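Local structure of capsid protein (Pseudomonas phage PP7, 2QUD) at residues 62-67 / 79-84; 17-22 / 40-45; 54-59 / 85-90. The protein assembles as dimers into the T=3 icosahedral shell of the phage, binds packaging signals in the RNA genome and represses translation of the viral replicase. All coordinates share one frame; numbering follows the deposited sequence.

Contact 1. Residues 62-67 / 79-84; sequences KLDQAD and TQVWSH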
ATOM      1  N   LYS A  62       3.725   6.351  -3.389  1.00 21.02           N
ATOM      2  CA  LYS A  62       3.117   6.144  -4.738  1.00 19.97           C
ATOM      3  C   LYS A  62       4.130   5.387  -5.575  1.00 23.18           C
ATOM      4  O   LYS A  62       5.175   5.916  -5.930  1.00 21.08           O
ATOM      5  CB  LYS A  62       2.783   7.479  -5.407  1.00 22.11           C
ATOM      6  CG  LYS A  62       2.129   7.414  -6.796  1.00 24.62           C
ATOM      7  CD  LYS A  62       1.763   8.845  -7.244  1.00 31.02           C
ATOM      8  CE  LYS A  62       0.890   8.886  -8.478  1.00 50.43           C
ATOM      9  NZ  LYS A  62       0.528  10.300  -8.790  1.00 58.58           N
ATOM     10  N   LEU A  63       3.812   4.134  -5.864  1.00 17.88           N
ATOM     11  CA  LEU A  63       4.606   3.294  -6.765  1.00 17.33           C
ATOM     12  C   LEU A  63       4.000   3.392  -8.174  1.00 20.47           C
ATOM     13  O   LEU A  63       2.850   2.989  -8.387  1.00 17.62           O
ATOM     14  CB  LEU A  63       4.602   1.857  -6.292  1.00 20.83           C
ATOM     15  CG  LEU A  63       5.588   0.914  -6.960  1.00 19.45           C
ATOM     16  CD1 LEU A  63       7.079   1.279  -6.663  1.00 18.00           C
ATOM     17  CD2 LEU A  63       5.313  -0.534  -6.585  1.00 23.01           C
ATOM     18  N   ASP A  64       4.806   3.935  -9.099  1.00 20.38           N
ATOM     19  CA  ASP A  64       4.424   4.121 -10.494  1.00 21.93           C
ATOM     20  C   ASP A  64       5.209   3.110 -11.313  1.00 23.68           C
ATOM     21  O   ASP A  64       6.446   3.152 -11.326  1.00 21.99           O
ATOM     22  CB  ASP A  64       4.754   5.539 -10.979  1.00 21.66           C
ATOM     23  CG  ASP A  64       3.847   6.613 -10.399  1.00 34.64           C
ATOM     24  OD1 ASP A  64       2.635   6.376 -10.247  1.00 31.26           O
ATOM     25  OD2 ASP A  64       4.366   7.733 -10.163  1.00 28.36           O
ATOM     26  N   GLN A  65       4.487   2.211 -11.999  1.00 23.02           N
ATOM     27  CA  GLN A  65       5.112   1.225 -12.875  1.00 21.98           C
ATOM     28  C   GLN A  65       4.646   1.484 -14.321  1.00 24.34           C
ATOM     29  O   GLN A  65       3.515   1.180 -14.678  1.00 24.60           O
ATOM     30  CB  GLN A  65       4.791  -0.192 -12.426  1.00 22.84           C
ATOM     31  CG  GLN A  65       5.516  -1.249 -13.207  1.00 25.30           C
ATOM     32  CD  GLN A  65       5.086  -2.637 -12.860  1.00 29.56           C
ATOM     33  OE1 GLN A  65       5.834  -3.379 -12.227  1.00 26.78           O
ATOM     34  NE2 GLN A  65       3.853  -3.006 -13.258  1.00 24.92           N
ATOM     35  N   ALA A  66       5.518   2.096 -15.120  1.00 26.80           N
ATOM     36  CA  ALA A  66       5.223   2.357 -16.517  1.00 28.00           C
ATOM     37  C   ALA A  66       5.481   1.086 -17.290  1.00 27.08           C
ATOM     38  O   ALA A  66       6.366   0.303 -16.951  1.00 34.32           O
ATOM     39  CB  ALA A  66       6.092   3.508 -17.068  1.00 27.71           C
ATOM     40  N   ASP A  67       4.720   0.904 -18.370  1.00 32.87           N
ATOM     41  CA  ASP A  67       4.935  -0.191 -19.285  1.00 33.69           C
ATOM     42  C   ASP A  67       5.448   0.387 -20.600  1.00 27.56           C
ATOM     43  O   ASP A  67       4.839   1.306 -21.138  1.00 35.60           O
ATOM     44  CB  ASP A  67       3.638  -0.942 -19.528  1.00 37.83           C
ATOM     45  CG  ASP A  67       3.884  -2.331 -20.023  1.00 40.46           C
ATOM     46  OD1 ASP A  67       4.177  -3.207 -19.191  1.00 46.63           O
ATOM     47  OD2 ASP A  67       3.802  -2.549 -21.243  1.00 50.25           O
ATOM     48  N   THR A  79       0.720   3.362 -17.562  1.00 28.73           N
ATOM     49  CA  THR A  79       1.310   3.397 -16.231  1.00 26.36           C
ATOM     50  C   THR A  79       0.265   2.891 -15.252  1.00 29.20           C
ATOM     51  O   THR A  79      -0.883   3.335 -15.249  1.00 31.52           O
ATOM     52  CB  THR A  79       1.784   4.801 -15.823  1.00 32.19           C
ATOM     53  OG1 THR A  79       2.694   5.300 -16.820  1.00 31.75           O
ATOM     54  CG2 THR A  79       2.501   4.762 -14.429  1.00 28.54           C
ATOM     55  N   GLN A  80       0.686   1.956 -14.423  1.00 24.03           N
ATOM     56  CA  GLN A  80      -0.134   1.492 -13.320  1.00 25.36           C
ATOM     57  C   GLN A  80       0.468   1.941 -12.001  1.00 23.12           C
ATOM     58  O   GLN A  80       1.683   2.158 -11.897  1.00 22.12           O
ATOM     59  CB  GLN A  80      -0.253  -0.005 -13.398  1.00 23.18           C
ATOM     60  CG  GLN A  80      -0.964  -0.402 -14.686  1.00 26.52           C
ATOM     61  CD  GLN A  80      -1.251  -1.872 -14.753  1.00 28.58           C
ATOM     62  OE1 GLN A  80      -2.394  -2.262 -14.791  1.00 28.03           O
ATOM     63  NE2 GLN A  80      -0.210  -2.693 -14.791  1.00 30.16           N
ATOM     64  N   VAL A  81      -0.401   2.111 -11.006  1.00 19.42           N
ATOM     65  CA  VAL A  81      -0.052   2.816  -9.788  1.00 18.33           C
ATOM     66  C   VAL A  81      -0.583   2.047  -8.575  1.00 19.65           C
ATOM     67  O   VAL A  81      -1.708   1.548  -8.603  1.00 19.65           O
ATOM     68  CB  VAL A  81      -0.657   4.239  -9.771  1.00 20.54           C
ATOM     69  CG1 VAL A  81      -0.099   5.002  -8.623  1.00 18.19           C
ATOM     70  CG2 VAL A  81      -0.380   4.991 -11.100  1.00 23.82           C
ATOM     71  N   TRP A  82       0.224   1.943  -7.531  1.00 16.16           N
ATOM     72  CA  TRP A  82      -0.272   1.554  -6.224  1.00 16.29           C
ATOM     73  C   TRP A  82       0.177   2.518  -5.173  1.00 16.59           C
ATOM     74  O   TRP A  82       1.325   2.594  -4.855  1.00 17.58           O
ATOM     75  CB  TRP A  82       0.149   0.137  -5.895  1.00 17.06           C
ATOM     76  CG  TRP A  82      -0.490  -0.519  -4.702  1.00 19.24           C
ATOM     77  CD1 TRP A  82      -0.832   0.055  -3.518  1.00 17.45           C
ATOM     78  CD2 TRP A  82      -0.825  -1.892  -4.583  1.00 18.49           C
ATOM     79  NE1 TRP A  82      -1.358  -0.866  -2.686  1.00 16.81           N
ATOM     80  CE2 TRP A  82      -1.359  -2.079  -3.308  1.00 17.68           C
ATOM     81  CE3 TRP A  82      -0.696  -2.991  -5.420  1.00 17.90           C
ATOM     82  CZ2 TRP A  82      -1.782  -3.318  -2.872  1.00 15.57           C
ATOM     83  CZ3 TRP A  82      -1.111  -4.173  -5.003  1.00 19.32           C
ATOM     84  CH2 TRP A  82      -1.667  -4.350  -3.752  1.00 21.23           C
ATOM     85  N   SER A  83      -0.781   3.276  -4.668  1.00 15.48           N
ATOM     86  CA  SER A  83      -0.447   4.285  -3.687  0.50 17.43           C
ATOM     87  C   SER A  83      -1.005   3.925  -2.310  1.00 18.18           C
ATOM     88  O   SER A  83      -1.983   3.209  -2.180  1.00 18.19           O
ATOM     89  CB  SER A  83      -0.909   5.673  -4.133  0.50 23.87           C
ATOM     90  OG  SER A  83      -2.300   5.694  -4.308  0.50 32.07           O
ATOM     91  N   HIS A  84      -0.321   4.431  -1.302  1.00 15.44           N
ATOM     92  CA  HIS A  84      -0.607   4.225   0.115  1.00 16.84           C
ATOM     93  C   HIS A  84      -0.834   5.556   0.766  1.00 16.97           C
ATOM     94  O   HIS A  84      -0.118   6.513   0.504  1.00 16.56           O
ATOM     95  CB  HIS A  84       0.563   3.522   0.813  1.00 15.26           C
ATOM     96  CG  HIS A  84       0.969   2.259   0.144  1.00 17.33           C
ATOM     97  ND1 HIS A  84       0.589   1.009   0.587  1.00 15.70           N
ATOM     98  CD2 HIS A  84       1.695   2.061  -0.977  1.00 18.10           C
ATOM     99  CE1 HIS A  84       1.075   0.095  -0.237  1.00 18.23           C
ATOM    100  NE2 HIS A  84       1.748   0.707  -1.198  1.00 15.23           N
TER
HETATM  101  O   HOH W   1       2.470  -1.221 -15.412  1.00 25.05           O
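Lys62 and Val81 meet on the RNA-binding face of an antiparallel beta hairpin, where strands 62-67 and 79-84 run antiparallel, their directions 162° apart. Lys62 can be followed outward. Its CB lies 4.3 Å from Ser83 CB, its directly opposed neighbour; CG then comes to 3.8 Å from Val81 CG1, and CE still brushes that methyl at 4.0 Å. With CG anti to the backbone N (chi1 -179°) and every later torsion extended, the aliphatic stem crosses the valine and carries NZ outward, as suits a lysine that binds RNA. Val81 also packs beside Asp64, its partner in a non-hydrogen-bonded pair: both side chains point the same way, and Asp64 OD1 rests 3.4 Å from Val81 CG2. Lys62, Asp64, Val81 and Ser83 all belong to the RNA site. The two methyls of Val81 give an apolar surface touched by the Lys62 stem and Asp64 OD1, and its beta branching suits a strand.

Two hydrogen-bonded pairs, Leu63 with Trp82 and Gln65 with Gln80, stitch the backbones. The Gln65 N to Gln80 O bond is short and nearly straight (2.8 Å, 175°), whereas Gln80 N reaches Gln65 O from above the carbonyl plane. That same Gln65 O accepts from a water at 2.7 Å, which in turn takes N-H groups from Gln65 NE2 and Gln80 NE2. Glutamine suits both places because each amide can also bond across the dimer: Gln65 OE1 to Ser99 and Gln80 OE1 to the backbone of Val89, both of the second subunit.

Leu63 and Trp82 turn to the other face, toward helices. Trp82 packs on helix 111-119 of its own chain and Thr104 of the second subunit, strand 43-50 flanks 62-67, and a second-subunit strand continues the sheet beyond 79-84.

Contact 2. Residues 17-22 / 40-45; sequences RTLTEI and GRLRLT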
ATOM      1  N   ARG A  17      15.441  -5.636  -6.541  1.00 17.67           N
ATOM      2  CA  ARG A  17      15.168  -4.439  -7.342  1.00 17.51           C
ATOM      3  C   ARG A  17      15.579  -3.277  -6.459  1.00 17.99           C
ATOM      4  O   ARG A  17      15.048  -3.113  -5.357  1.00 18.93           O
ATOM      5  CB  ARG A  17      13.660  -4.348  -7.662  1.00 20.11           C
ATOM      6  CG  ARG A  17      13.067  -5.571  -8.393  1.00 24.88           C
ATOM      7  CD  ARG A  17      13.521  -5.654  -9.806  1.00 24.73           C
ATOM      8  NE  ARG A  17      12.958  -4.579 -10.626  1.00 22.92           N
ATOM      9  CZ  ARG A  17      11.739  -4.570 -11.168  1.00 25.21           C
ATOM     10  NH1 ARG A  17      10.899  -5.568 -11.011  1.00 25.81           N
ATOM     11  NH2 ARG A  17      11.357  -3.521 -11.879  1.00 26.92           N
ATOM     12  N   THR A  18      16.542  -2.471  -6.925  1.00 16.77           N
ATOM     13  CA  THR A  18      17.071  -1.371  -6.119  1.00 14.46           C
ATOM     14  C   THR A  18      16.515  -0.059  -6.655  1.00 15.97           C
ATOM     15  O   THR A  18      16.682   0.222  -7.821  1.00 16.65           O
ATOM     16  CB  THR A  18      18.610  -1.342  -6.158  1.00 17.97           C
ATOM     17  OG1 THR A  18      19.109  -2.586  -5.654  1.00 18.83           O
ATOM     18  CG2 THR A  18      19.171  -0.150  -5.367  1.00 21.15           C
ATOM     19  N   LEU A  19      15.908   0.731  -5.776  0.50 15.51           N
ATOM     20  CA  LEU A  19      15.405   2.050  -6.121  0.50 19.28           C
ATOM     21  C   LEU A  19      16.253   3.097  -5.430  0.50 14.59           C
ATOM     22  O   LEU A  19      16.390   3.092  -4.207  0.50 14.56           O
ATOM     23  CB  LEU A  19      13.952   2.213  -5.722  0.50 20.72           C
ATOM     24  CG  LEU A  19      12.971   1.438  -6.601  0.50 16.62           C
ATOM     25  CD1 LEU A  19      12.567   0.136  -5.922  0.50 27.28           C
ATOM     26  CD2 LEU A  19      11.789   2.324  -6.876  0.50 17.94           C
ATOM     27  N   THR A  20      16.777   4.017  -6.234  1.00 16.06           N
ATOM     28  CA  THR A  20      17.742   5.042  -5.811  1.00 12.66           C
ATOM     29  C   THR A  20      17.099   6.400  -5.731  1.00 17.23           C
ATOM     30  O   THR A  20      16.367   6.790  -6.637  1.00 16.48           O
ATOM     31  CB  THR A  20      18.919   5.097  -6.825  1.00 15.32           C
ATOM     32  OG1 THR A  20      19.524   3.791  -6.891  1.00 17.15           O
ATOM     33  CG2 THR A  20      19.935   6.086  -6.414  1.00 18.20           C
ATOM     34  N   GLU A  21      17.396   7.092  -4.650  1.00 15.15           N
ATOM     35  CA  GLU A  21      16.848   8.440  -4.457  1.00 13.70           C
ATOM     36  C   GLU A  21      17.403   9.382  -5.530  1.00 18.34           C
ATOM     37  O   GLU A  21      18.629   9.477  -5.717  1.00 20.27           O
ATOM     38  CB  GLU A  21      17.169   8.976  -3.078  1.00 16.87           C
ATOM     39  CG  GLU A  21      16.308  10.155  -2.632  1.00 17.99           C
ATOM     40  CD  GLU A  21      16.700  10.650  -1.256  1.00 22.16           C
ATOM     41  OE1 GLU A  21      15.842  10.667  -0.327  1.00 22.40           O
ATOM     42  OE2 GLU A  21      17.858  11.084  -1.118  1.00 23.63           O
ATOM     43  N   ILE A  22      16.485  10.038  -6.250  1.00 15.08           N
ATOM     44  CA  ILE A  22      16.830  11.045  -7.252  1.00 16.87           C
ATOM     45  C   ILE A  22      16.382  12.481  -6.898  1.00 16.79           C
ATOM     46  O   ILE A  22      16.835  13.447  -7.531  1.00 20.70           O
ATOM     47  CB  ILE A  22      16.326  10.628  -8.662  1.00 15.66           C
ATOM     48  CG1 ILE A  22      14.821  10.500  -8.734  1.00 19.49           C
ATOM     49  CG2 ILE A  22      16.954   9.247  -9.036  1.00 17.82           C
ATOM     50  CD1 ILE A  22      14.281  10.503 -10.152  1.00 23.26           C
ATOM     51  N   GLY A  40      10.185   5.150 -18.480  1.00 28.33           N
ATOM     52  CA  GLY A  40       9.568   3.933 -18.015  1.00 33.79           C
ATOM     53  C   GLY A  40      10.191   3.304 -16.790  1.00 27.93           C
ATOM     54  O   GLY A  40       9.746   2.238 -16.380  1.00 25.99           O
ATOM     55  N   ARG A  41      11.220   3.934 -16.212  1.00 23.84           N
ATOM     56  CA  ARG A  41      11.832   3.398 -14.989  1.00 17.97           C
ATOM     57  C   ARG A  41      10.790   3.410 -13.871  1.00 17.16           C
ATOM     58  O   ARG A  41      10.043   4.385 -13.708  1.00 19.38           O
ATOM     59  CB  ARG A  41      13.066   4.159 -14.517  1.00 18.77           C
ATOM     60  CG  ARG A  41      14.254   3.967 -15.427  1.00 17.84           C
ATOM     61  CD  ARG A  41      15.425   4.815 -15.046  1.00 17.99           C
ATOM     62  NE  ARG A  41      16.612   4.411 -15.791  1.00 16.60           N
ATOM     63  CZ  ARG A  41      17.846   4.861 -15.589  1.00 18.35           C
ATOM     64  NH1 ARG A  41      18.093   5.769 -14.666  1.00 19.32           N
ATOM     65  NH2 ARG A  41      18.861   4.358 -16.296  1.00 18.09           N
ATOM     66  N   LEU A  42      10.812   2.323 -13.111  1.00 18.24           N
ATOM     67  CA  LEU A  42      10.002   2.189 -11.882  1.00 17.50           C
ATOM     68  C   LEU A  42      10.327   3.344 -10.960  1.00 16.25           C
ATOM     69  O   LEU A  42      11.501   3.658 -10.763  1.00 17.23           O
ATOM     70  CB  LEU A  42      10.326   0.879 -11.190  1.00 20.19           C
ATOM     71  CG  LEU A  42       9.509   0.531  -9.942  1.00 19.91           C
ATOM     72  CD1 LEU A  42       8.015   0.326 -10.308  1.00 21.20           C
ATOM     73  CD2 LEU A  42      10.107  -0.716  -9.316  1.00 20.33           C
ATOM     74  N   ARG A  43       9.265   3.973 -10.421  1.00 19.49           N
ATOM     75  CA  ARG A  43       9.323   5.160  -9.583  0.50 19.16           C
ATOM     76  C   ARG A  43       8.568   4.948  -8.266  1.00 17.18           C
ATOM     77  O   ARG A  43       7.474   4.404  -8.293  1.00 18.33           O
ATOM     78  CB  ARG A  43       8.634   6.326 -10.300  0.50 22.51           C
ATOM     79  CG  ARG A  43       9.129   7.713  -9.900  0.50 24.73           C
ATOM     80  CD  ARG A  43      10.166   8.231 -10.904  0.50 56.13           C
ATOM     81  NE  ARG A  43      10.070   9.674 -11.125  0.50 47.31           N
ATOM     82  CZ  ARG A  43      10.678  10.346 -12.105  0.50 46.76           C
ATOM     83  NH1 ARG A  43      10.507  11.660 -12.196  0.50 69.45           N
ATOM     84  NH2 ARG A  43      11.463   9.735 -12.994  0.50 60.25           N
ATOM     85  N   LEU A  44       9.139   5.441  -7.170  1.00 18.69           N
ATOM     86  CA  LEU A  44       8.469   5.485  -5.870  1.00 17.30           C
ATOM     87  C   LEU A  44       8.579   6.903  -5.356  1.00 16.74           C
ATOM     88  O   LEU A  44       9.673   7.428  -5.202  1.00 16.52           O
ATOM     89  CB  LEU A  44       9.140   4.538  -4.868  1.00 15.58           C
ATOM     90  CG  LEU A  44       8.565   4.554  -3.424  1.00 16.64           C
ATOM     91  CD1 LEU A  44       7.061   4.146  -3.399  1.00 19.32           C
ATOM     92  CD2 LEU A  44       9.392   3.673  -2.493  1.00 21.05           C
ATOM     93  N   THR A  45       7.429   7.526  -5.093  1.00 18.19           N
ATOM     94  CA  THR A  45       7.388   8.849  -4.523  1.00 15.14           C
ATOM     95  C   THR A  45       6.900   8.703  -3.091  1.00 14.58           C
ATOM     96  O   THR A  45       5.934   7.966  -2.838  1.00 17.96           O
ATOM     97  CB  THR A  45       6.445   9.733  -5.361  1.00 18.48           C
ATOM     98  OG1 THR A  45       6.900   9.752  -6.717  1.00 19.11           O
ATOM     99  CG2 THR A  45       6.362  11.174  -4.784  1.00 19.06           C
TER
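In the six-stranded antiparallel sheet of the coat protein, strand 15-24 meets the start of strand 43-50 through side chains, two places apart in the strand order with strand 29-32 between them. The axes of 17-22 and 43-45 are 8.1 Å apart and cross at -53°, a spacing bridged by apolar side chains.

Leu19 is the centre of this small core. Its CD2 methyl reaches Leu44 CB at 4.0 Å and Leu42 CG at 4.2 Å, so a single branch wedges against two leucines. CG sits beside the backbone N, anti to the carbonyl carbon (chi1 -73°), which helps direct the side chain towards 40-45; it crosses that of Leu44 at about a right angle. Leucine suits all three buried places, since its branched apolar end spans the distance between the segments with no polar group to satisfy. Phe31 of strand 29-32 also touches Leu19, while Leu103 and Leu123 of the second subunit pack on Leu42 and Leu44 respectively.

Arginines border this core. Arg17 bends at chi2 and chi3 and brings NH2 to 4.0 Å from Leu42 CD2, while its NE forms a salt bridge with Glu33; the long side chain can thus join an apolar contact to a charged one. Arg43, an RNA-binding residue, starts away from strand 17-22, but its bent chain returns and its NH2 pairs with Glu32. Ile22 CD1 lies over the centre of one face of that guanidinium, 4.0 Å above its plane.

Contact 3. Residues 54-59 / 85-90; sequences KTAYRV and DVTIVA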
ATOM      1  N   LYS A  54      -1.556  19.469  13.829  1.00 23.91           N
ATOM      2  CA  LYS A  54      -0.382  18.843  14.450  1.00 30.64           C
ATOM      3  C   LYS A  54      -0.807  17.752  15.441  1.00 34.93           C
ATOM      4  O   LYS A  54      -0.198  17.583  16.500  1.00 35.20           O
ATOM      5  CB  LYS A  54       0.530  19.890  15.110  1.00 40.21           C
ATOM      6  CG  LYS A  54       0.973  20.997  14.140  1.00 48.90           C
ATOM      7  CD  LYS A  54       1.629  22.168  14.845  1.00 62.18           C
ATOM      8  CE  LYS A  54       2.501  22.982  13.882  1.00 76.68           C
ATOM      9  NZ  LYS A  54       1.903  23.136  12.517  1.00 60.89           N
ATOM     10  N   THR A  55      -1.854  17.017  15.071  1.00 27.22           N
ATOM     11  CA  THR A  55      -2.334  15.871  15.847  1.00 29.45           C
ATOM     12  C   THR A  55      -2.108  14.528  15.149  1.00 27.58           C
ATOM     13  O   THR A  55      -2.359  13.482  15.755  1.00 24.36           O
ATOM     14  CB  THR A  55      -3.825  15.985  16.121  1.00 27.75           C
ATOM     15  OG1 THR A  55      -4.543  16.050  14.878  1.00 27.86           O
ATOM     16  CG2 THR A  55      -4.122  17.202  16.977  1.00 25.10           C
ATOM     17  N   ALA A  56      -1.684  14.551  13.884  1.00 25.27           N
ATOM     18  CA  ALA A  56      -1.497  13.331  13.116  1.00 22.83           C
ATOM     19  C   ALA A  56      -0.466  13.599  12.046  1.00 26.03           C
ATOM     20  O   ALA A  56      -0.114  14.735  11.737  1.00 21.33           O
ATOM     21  CB  ALA A  56      -2.779  12.887  12.484  1.00 23.56           C
ATOM     22  N   TYR A  57       0.026  12.515  11.504  1.00 19.69           N
ATOM     23  CA  TYR A  57       0.931  12.525  10.353  1.00 23.30           C
ATOM     24  C   TYR A  57       0.297  11.737   9.214  1.00 20.06           C
ATOM     25  O   TYR A  57      -0.475  10.817   9.458  1.00 21.52           O
ATOM     26  CB  TYR A  57       2.263  11.864  10.711  1.00 21.31           C
ATOM     27  CG  TYR A  57       3.002  12.554  11.829  1.00 21.98           C
ATOM     28  CD1 TYR A  57       3.956  13.521  11.562  1.00 27.07           C
ATOM     29  CD2 TYR A  57       2.714  12.278  13.151  1.00 24.78           C
ATOM     30  CE1 TYR A  57       4.610  14.182  12.599  1.00 27.69           C
ATOM     31  CE2 TYR A  57       3.368  12.922  14.197  1.00 34.79           C
ATOM     32  CZ  TYR A  57       4.315  13.876  13.911  1.00 39.21           C
ATOM     33  OH  TYR A  57       4.962  14.513  14.936  1.00 43.55           O
ATOM     34  N   ARG A  58       0.623  12.135   7.989  1.00 19.20           N
ATOM     35  CA  ARG A  58       0.109  11.515   6.791  1.00 17.74           C
ATOM     36  C   ARG A  58       1.330  11.061   6.000  1.00 16.87           C
ATOM     37  O   ARG A  58       2.188  11.889   5.629  1.00 17.68           O
ATOM     38  CB  ARG A  58      -0.768  12.441   5.967  1.00 23.12           C
ATOM     39  CG  ARG A  58      -2.087  12.806   6.654  1.00 40.50           C
ATOM     40  CD  ARG A  58      -3.081  11.645   6.656  1.00 56.85           C
ATOM     41  NE  ARG A  58      -3.749  11.491   5.360  1.00 44.62           N
ATOM     42  CZ  ARG A  58      -4.877  12.100   5.003  1.00 58.52           C
ATOM     43  NH1 ARG A  58      -5.379  11.858   3.798  1.00 68.07           N
ATOM     44  NH2 ARG A  58      -5.504  12.961   5.814  1.00 45.39           N
ATOM     45  N   VAL A  59       1.444   9.743   5.809  1.00 17.44           N
ATOM     46  CA  VAL A  59       2.459   9.138   4.937  1.00 18.46           C
ATOM     47  C   VAL A  59       1.821   8.817   3.607  1.00 16.39           C
ATOM     48  O   VAL A  59       0.764   8.181   3.554  1.00 18.87           O
ATOM     49  CB  VAL A  59       2.999   7.813   5.522  1.00 18.20           C
ATOM     50  CG1 VAL A  59       3.897   7.110   4.512  1.00 21.13           C
ATOM     51  CG2 VAL A  59       3.721   8.033   6.834  1.00 23.28           C
ATOM     52  N   ASP A  85      -1.824   5.611   1.656  1.00 14.00           N
ATOM     53  CA  ASP A  85      -2.106   6.808   2.430  1.00 15.67           C
ATOM     54  C   ASP A  85      -2.283   6.295   3.855  1.00 16.62           C
ATOM     55  O   ASP A  85      -3.242   5.595   4.150  1.00 18.30           O
ATOM     56  CB  ASP A  85      -3.356   7.472   1.906  1.00 17.68           C
ATOM     57  CG  ASP A  85      -3.594   8.844   2.494  1.00 27.37           C
ATOM     58  OD1 ASP A  85      -4.013   9.708   1.707  1.00 35.92           O
ATOM     59  OD2 ASP A  85      -3.382   9.073   3.700  1.00 26.81           O
ATOM     60  N   VAL A  86      -1.352   6.659   4.728  1.00 14.74           N
ATOM     61  CA  VAL A  86      -1.321   6.139   6.100  1.00 15.68           C
ATOM     62  C   VAL A  86      -1.494   7.328   7.057  1.00 19.38           C
ATOM     63  O   VAL A  86      -0.756   8.319   6.996  1.00 16.54           O
ATOM     64  CB  VAL A  86      -0.004   5.355   6.425  1.00 15.60           C
ATOM     65  CG1 VAL A  86      -0.148   4.555   7.731  1.00 15.65           C
ATOM     66  CG2 VAL A  86       0.469   4.443   5.254  1.00 15.41           C
ATOM     67  N   THR A  87      -2.459   7.190   7.961  1.00 16.05           N
ATOM     68  CA  THR A  87      -2.765   8.193   8.969  1.00 19.63           C
ATOM     69  C   THR A  87      -2.274   7.629  10.302  1.00 18.00           C
ATOM     70  O   THR A  87      -2.790   6.601  10.771  1.00 17.20           O
ATOM     71  CB  THR A  87      -4.262   8.513   9.063  1.00 23.65           C
ATOM     72  OG1 THR A  87      -4.697   9.106   7.839  1.00 23.49           O
ATOM     73  CG2 THR A  87      -4.541   9.482  10.192  1.00 24.56           C
ATOM     74  N   ILE A  88      -1.281   8.328  10.858  1.00 18.48           N
ATOM     75  CA  ILE A  88      -0.628   7.954  12.102  0.50 17.87           C
ATOM     76  C   ILE A  88      -0.884   9.060  13.116  1.00 20.76           C
ATOM     77  O   ILE A  88      -0.585  10.225  12.883  1.00 20.61           O
ATOM     78  CB  ILE A  88       0.884   7.697  11.895  0.50 23.48           C
ATOM     79  CG1 ILE A  88       1.104   6.473  10.981  0.50 15.78           C
ATOM     80  CG2 ILE A  88       1.586   7.490  13.238  0.50 23.07           C
ATOM     81  CD1 ILE A  88       0.652   5.147  11.572  0.50 20.77           C
ATOM     82  N   VAL A  89      -1.495   8.696  14.236  1.00 20.09           N
ATOM     83  CA  VAL A  89      -1.922   9.689  15.196  1.00 18.90           C
ATOM     84  C   VAL A  89      -0.782  10.020  16.152  1.00 18.09           C
ATOM     85  O   VAL A  89      -0.054   9.151  16.614  1.00 20.89           O
ATOM     86  CB  VAL A  89      -3.220   9.217  15.908  1.00 24.29           C
ATOM     87  CG1 VAL A  89      -3.604  10.185  17.006  1.00 28.53           C
ATOM     88  CG2 VAL A  89      -4.378   9.074  14.868  1.00 19.50           C
ATOM     89  N   ALA A  90      -0.615  11.313  16.451  1.00 23.40           N
ATOM     90  CA  ALA A  90       0.570  11.758  17.184  1.00 26.67           C
ATOM     91  C   ALA A  90       0.621  11.269  18.642  1.00 27.96           C
ATOM     92  O   ALA A  90       1.703  11.072  19.171  1.00 32.17           O
ATOM     93  CB  ALA A  90       0.700  13.283  17.116  1.00 24.68           C
TER
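Arg58 and Asp85 form a side-on salt bridge on the more solvent-exposed, RNA-binding side of the strand pair, one nitrogen to each carboxylate oxygen. NE meets the syn lone pair of Asp85 OD2 at 3.0 Å, tilted from the guanidinium plane, and NH1 gives a longer but straight bond to OD1 (3.3 Å, 175°). The two planes stand 39° apart, and Arg58 CD passes Thr87 OG1 at 3.2 Å. Folding back at chi2 and chi3 brings the guanidinium to the aspartate, which probably offsets part of the arginine's charge.

The tight part is the buried opposite face: Val59 and Val86, beta-branched as suits a strand, touch CB to CB at 4.0 Å. Val86 packs on Leu100 of helix 94-109, and Val59 on Leu116 of the second subunit. Their own backbones exchange two hydrogen bonds, and the next hydrogen-bonded pair includes the short Tyr57 N to Ile88 O bond at 2.7 Å.

At the 54-55/90 end the contact thins into exposed loop. Ala90 N still bonds Thr55 O at 2.9 Å, and the small Ala90 CB lets Tyr57 CE2 approach to 4.0 Å. With Ala56, Arg58 and Thr87 all binding RNA, this is one end of the beta-sheet RNA-binding surface of a leviviral coat protein dimer.

From the N terminus, contact 2 comes first: residues 40-45 return to 17-22 and close a loop that holds strand 29-32. Strand 43-50 then runs on to a turn, after which 54-59 opens contact 3, closed only by 85-90. Contact 1 nests inside this loop, since 62-67 and 79-84 pair before the chain reaches 85-90; both contacts thus belong to the single hairpin of strands 56-68 and 76-89, with centres about 22 Å apart. Contacts 2 and 1 are in series but touch, because strand 43-50 pairs with 56-68 and Asp64 N probably bonds Arg43 O. Contacts 2 and 3 lie on opposite sides of the chain's centre. All three reach the second subunit.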